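Local coordinates for BH2092 protein (Bacillus halodurans, PDB 3NHV) that is of unknown function but folds as a rhodanese-like domain and may therefore, like other rhodaneses, take part in sulfur transfer, at residues I61-T66 and K93-F99; Y78-P82 and L104-Y110. One frame throughout, in Å; residues are numbered along the deposited sequence.

Contact 1 of 2, residues I61-T66 and K93-F99; sequences INEDTT and KFAQLGF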
# COMPACT_ATOMS: atom_id res chain seq x y z
N ILE B 61 0.60 -6.73 23.02
CA ILE B 61 1.62 -7.71 22.62
C ILE B 61 2.85 -7.64 23.51
O ILE B 61 3.48 -6.58 23.65
CB ILE B 61 2.08 -7.47 21.17
CG1 ILE B 61 0.91 -7.68 20.21
CG2 ILE B 61 3.23 -8.42 20.82
CD1 ILE B 61 1.27 -7.45 18.76
N ASN B 62 3.21 -8.77 24.11
CA ASN B 62 4.37 -8.84 25.00
C ASN B 62 4.71 -10.30 25.28
O ASN B 62 4.13 -11.20 24.68
CB ASN B 62 4.04 -8.15 26.31
CG ASN B 62 2.73 -8.63 26.90
OD1 ASN B 62 2.55 -9.82 27.14
ND2 ASN B 62 1.80 -7.70 27.11
N GLU B 63 5.64 -10.53 26.21
CA GLU B 63 6.04 -11.89 26.52
C GLU B 63 4.98 -12.74 27.23
O GLU B 63 5.03 -13.97 27.18
CB GLU B 63 7.35 -11.88 27.32
CG GLU B 63 8.51 -12.54 26.57
CD GLU B 63 9.88 -12.05 27.02
OE1 GLU B 63 10.15 -10.82 26.95
OE2 GLU B 63 10.70 -12.89 27.44
N ASP B 64 4.01 -12.07 27.87
CA ASP B 64 2.93 -12.75 28.58
C ASP B 64 1.91 -13.34 27.61
O ASP B 64 1.41 -14.45 27.79
CB ASP B 64 2.21 -11.78 29.52
CG ASP B 64 3.00 -11.48 30.79
OD1 ASP B 64 2.60 -10.56 31.54
OD2 ASP B 64 4.02 -12.18 31.04
N THR B 65 1.60 -12.57 26.58
CA THR B 65 0.61 -12.99 25.61
C THR B 65 1.17 -13.86 24.49
O THR B 65 0.42 -14.52 23.77
CB THR B 65 -0.08 -11.76 25.02
OG1 THR B 65 -0.93 -12.15 23.94
CG2 THR B 65 0.97 -10.76 24.53
N THR B 66 2.49 -13.90 24.37
CA THR B 66 3.11 -14.69 23.30
C THR B 66 3.90 -15.89 23.81
O THR B 66 4.52 -16.61 23.02
CB THR B 66 4.04 -13.80 22.46
OG1 THR B 66 5.09 -13.29 23.30
CG2 THR B 66 3.25 -12.62 21.89
N LYS B 93 7.16 -5.36 17.32
CA LYS B 93 7.13 -5.92 18.66
C LYS B 93 7.47 -7.41 18.63
O LYS B 93 8.28 -7.88 19.42
CB LYS B 93 5.76 -5.72 19.32
CG LYS B 93 5.26 -4.29 19.32
CD LYS B 93 4.14 -4.08 20.32
CE LYS B 93 3.44 -2.75 20.09
NZ LYS B 93 4.40 -1.62 19.93
N PHE B 94 6.84 -8.14 17.71
CA PHE B 94 7.10 -9.57 17.60
C PHE B 94 8.57 -9.82 17.30
O PHE B 94 9.17 -10.76 17.83
CB PHE B 94 6.24 -10.20 16.50
CG PHE B 94 4.89 -10.67 16.98
CD1 PHE B 94 4.78 -11.81 17.77
CD2 PHE B 94 3.74 -9.97 16.64
CE1 PHE B 94 3.54 -12.26 18.20
CE2 PHE B 94 2.49 -10.40 17.07
CZ PHE B 94 2.38 -11.55 17.85
N ALA B 95 9.16 -8.98 16.45
CA ALA B 95 10.56 -9.13 16.10
C ALA B 95 11.45 -8.87 17.31
O ALA B 95 12.53 -9.44 17.44
CB ALA B 95 10.93 -8.19 14.96
N GLN B 96 10.99 -8.00 18.20
CA GLN B 96 11.75 -7.68 19.40
C GLN B 96 11.69 -8.85 20.37
O GLN B 96 12.63 -9.09 21.12
CB GLN B 96 11.18 -6.40 20.03
CG GLN B 96 11.92 -5.90 21.27
CD GLN B 96 11.49 -4.49 21.65
OE1 GLN B 96 10.31 -4.21 21.87
NE2 GLN B 96 12.47 -3.58 21.74
N LEU B 97 10.59 -9.60 20.34
CA LEU B 97 10.43 -10.76 21.21
C LEU B 97 11.17 -11.99 20.69
O LEU B 97 11.09 -13.07 21.28
CB LEU B 97 8.94 -11.09 21.39
CG LEU B 97 8.10 -10.09 22.19
CD1 LEU B 97 6.62 -10.28 21.91
CD2 LEU B 97 8.40 -10.25 23.67
N GLY B 98 11.88 -11.83 19.57
CA GLY B 98 12.63 -12.94 19.00
C GLY B 98 11.90 -13.80 17.97
O GLY B 98 12.47 -14.78 17.48
N PHE B 99 10.66 -13.44 17.63
CA PHE B 99 9.87 -14.18 16.65
C PHE B 99 10.18 -13.82 15.20
O PHE B 99 10.66 -12.72 14.90
CB PHE B 99 8.37 -13.93 16.88
CG PHE B 99 7.78 -14.71 18.02
CD1 PHE B 99 7.40 -14.08 19.20
CD2 PHE B 99 7.60 -16.09 17.91
CE1 PHE B 99 6.85 -14.81 20.25
CE2 PHE B 99 7.05 -16.82 18.95
CZ PHE B 99 6.68 -16.18 20.12

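Contact 2 of 2, residues Y78-P82 and L104-Y110; sequences YCWGP and LIGGIEY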
# COMPACT_ATOMS: atom_id res chain seq x y z
N TYR B 78 -2.04 -8.96 10.80
CA TYR B 78 -2.92 -8.26 9.88
C TYR B 78 -3.82 -7.28 10.63
O TYR B 78 -4.26 -7.56 11.74
CB TYR B 78 -3.76 -9.25 9.05
CG TYR B 78 -4.97 -9.84 9.75
CD1 TYR B 78 -6.15 -9.12 9.86
CD2 TYR B 78 -4.93 -11.12 10.28
CE1 TYR B 78 -7.27 -9.66 10.46
CE2 TYR B 78 -6.04 -11.68 10.89
CZ TYR B 78 -7.21 -10.95 10.98
OH TYR B 78 -8.32 -11.51 11.56
N CYS B 79 -4.03 -6.12 10.03
CA CYS B 79 -4.86 -5.07 10.60
C CYS B 79 -6.06 -4.92 9.68
O CYS B 79 -6.41 -5.85 8.96
CB CYS B 79 -4.09 -3.75 10.70
SG CYS B 79 -5.14 -2.33 11.20
N TRP B 80 -6.70 -3.75 9.68
CA TRP B 80 -7.85 -3.55 8.83
C TRP B 80 -7.53 -3.60 7.35
O TRP B 80 -8.11 -4.40 6.62
CB TRP B 80 -8.53 -2.22 9.14
CG TRP B 80 -9.25 -2.24 10.44
CD1 TRP B 80 -8.75 -1.91 11.66
CD2 TRP B 80 -10.61 -2.63 10.65
NE1 TRP B 80 -9.71 -2.09 12.63
CE2 TRP B 80 -10.86 -2.53 12.04
CE3 TRP B 80 -11.64 -3.08 9.81
CZ2 TRP B 80 -12.09 -2.85 12.60
CZ3 TRP B 80 -12.87 -3.39 10.37
CH2 TRP B 80 -13.09 -3.28 11.76
N GLY B 81 -6.59 -2.76 6.92
CA GLY B 81 -6.22 -2.73 5.51
C GLY B 81 -5.03 -1.85 5.17
O GLY B 81 -4.22 -1.52 6.04
N PRO B 82 -4.91 -1.43 3.90
CA PRO B 82 -3.84 -0.58 3.35
C PRO B 82 -3.56 0.70 4.14
O PRO B 82 -2.42 1.12 4.25
CB PRO B 82 -4.34 -0.26 1.95
CG PRO B 82 -5.14 -1.45 1.59
CD PRO B 82 -5.91 -1.73 2.86
N LEU B 104 0.70 -8.90 6.72
CA LEU B 104 -0.20 -9.17 5.61
C LEU B 104 -0.68 -7.87 4.98
O LEU B 104 -1.37 -7.08 5.62
CB LEU B 104 -1.42 -9.95 6.12
CG LEU B 104 -2.46 -10.29 5.06
CD1 LEU B 104 -1.90 -11.36 4.13
CD2 LEU B 104 -3.73 -10.79 5.71
N ILE B 105 -0.33 -7.67 3.71
CA ILE B 105 -0.76 -6.47 2.99
C ILE B 105 -2.20 -6.66 2.54
O ILE B 105 -2.58 -7.72 2.03
CB ILE B 105 0.11 -6.22 1.73
CG1 ILE B 105 0.02 -7.41 0.78
CG2 ILE B 105 1.55 -5.99 2.13
CD1 ILE B 105 0.61 -7.14 -0.60
N GLY B 106 -3.02 -5.63 2.73
CA GLY B 106 -4.41 -5.71 2.34
C GLY B 106 -5.31 -5.90 3.55
O GLY B 106 -6.49 -5.54 3.54
N GLY B 107 -4.74 -6.47 4.61
CA GLY B 107 -5.50 -6.70 5.82
C GLY B 107 -6.73 -7.54 5.57
O GLY B 107 -6.80 -8.29 4.59
N ILE B 108 -7.72 -7.44 6.46
CA ILE B 108 -8.94 -8.21 6.33
C ILE B 108 -9.84 -7.57 5.29
O ILE B 108 -10.72 -8.21 4.73
CB ILE B 108 -9.68 -8.30 7.68
CG1 ILE B 108 -10.83 -9.31 7.59
CG2 ILE B 108 -10.19 -6.93 8.10
CD1 ILE B 108 -11.47 -9.63 8.93
N GLU B 109 -9.61 -6.29 5.03
CA GLU B 109 -10.40 -5.60 4.04
C GLU B 109 -10.29 -6.30 2.69
O GLU B 109 -11.28 -6.73 2.12
CB GLU B 109 -9.93 -4.16 3.90
CG GLU B 109 -10.61 -3.46 2.76
CD GLU B 109 -10.03 -2.10 2.47
OE1 GLU B 109 -10.36 -1.55 1.40
OE2 GLU B 109 -9.25 -1.60 3.31
N TYR B 110 -9.07 -6.44 2.18
CA TYR B 110 -8.91 -7.10 0.89
C TYR B 110 -9.08 -8.61 0.95
O TYR B 110 -9.24 -9.26 -0.08
CB TYR B 110 -7.57 -6.69 0.27
CG TYR B 110 -7.68 -5.42 -0.55
CD1 TYR B 110 -8.03 -5.47 -1.91
CD2 TYR B 110 -7.53 -4.16 0.05
CE1 TYR B 110 -8.22 -4.30 -2.65
CE2 TYR B 110 -7.72 -2.98 -0.69
CZ TYR B 110 -8.07 -3.07 -2.03
OH TYR B 110 -8.28 -1.92 -2.76

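Contact 1 of 2, residues I61-T66 and K93-F99
Ile61 lies against the ring of Phe94, with CG2 standing 4.3 Å above the plane of that ring and over its centre. Its CD1 makes the closest touch, 3.6 Å from Phe94 CE2, and the two side chains cross at about a right angle. Having CG2 anti to the backbone N (CG1 at chi1 -63°) brings that methyl over the ring. Thr66 CG2 approaches Phe94 CE1 obliquely, and Phe99 CD1 meets the Phe94 ring in plane at its edge. The Phe99 ring in turn presents its own edge to Thr66: the carbonyl O of Thr66 is 3.6 Å from Phe99 CZ, and OG1 lies in the ring plane near CE1. Leu97 meets the loop with both methyls: CD1 reaches Thr66 OG1 tip to tip, while CD2 packs 3.7 Å from Glu63 CG, these two side chains sliding past each other in opposite directions.

No hydrogen bond joins the two segments; the loop's own bonds hold its turn. Thr66 OG1 donates to Asn62 O (2.7 Å) from above the carbonyl plane, and Asn62 OD1 takes the amide of Thr65 in an Asx motif. On the other side, a Schellman motif at Gly98 ends helix 86-96 ahead of Phe99. The contact thus sets the loop between strands 54-55 and 74-78 against the end of that helix, with Phe94 and Phe99 both resting on Ile75 of strand 74-78.

Contact 2 of 2, residues Y78-P82 and L104-Y110
Cys79 and Trp80 each offer a backbone carbonyl to the amino-terminal end of helix 107-113. Ile108 N donates to Cys79 O at 3.2 Å and Glu109 N to Trp80 O at 2.9 Å, the second nitrogen nearly in line with the carbonyl (176° at the oxygen) but its N-H bent to 156°. Gly107 CA lies close to these carbonyls, where a CB would clash with both oxygens and with Gly81 N. At Gly81, CA makes a C-H...O contact of 3.4 Å with Gly106 O. Pro82 crosses the Glu109 and Tyr110 side chains at about right angles, its CD 3.4 Å from Glu109 OE2 and its CG 3.8 Å from Tyr110 CE2. With an alanine here, the loss of CG and CD would probably open a gap beside Tyr110 CE2 and leave Glu109 OE2 without the carbon it rests against.

This loop follows the central strand of the parallel sheet, where rhodaneses carry their active site; here Cys79 is tied to Cys84 by a disulfide. A type II turn from Leu104 to Gly107 leads from strand 100-105 into the helix whose amides meet the loop.

Next to these, Leu104 CD2 packs 3.7 Å from Tyr78 CB. Tyr78 CG sits between its backbone N and carbonyl carbon (chi1 80°), carrying the ring out to Ile108, with CE1 3.9 Å from Ile108 CB. Its hydroxyl is hydrogen-bonded to Ile50 N. Farther out, Glu109 OE1 forms a salt bridge with Lys113 and accepts a hydrogen bond from Tyr110 of the second subunit, while Tyr110 OH bonds to Glu109 of the third.

In the fold
The two contacts interleave along the chain: 61-66 comes first, then 78-82, 93-99 and 104-110. Their centres are about 21 Å apart and their nearest atoms about 8 Å apart, so they do not touch, yet both belong to the same rhodanese-like domain. Parallel neighbouring strands 74-78 and 100-105, joined by helix 86-96, form a beta-alpha-beta crossover: contact 1 lies at the far end of its helix, contact 2 where its strands finish, at the probable active-site loop. The centre of contact 1 is about 15 Å from the centre of the chain, that of contact 2 about 7 Å. Both touch the second subunit, and contact 2 the third as well.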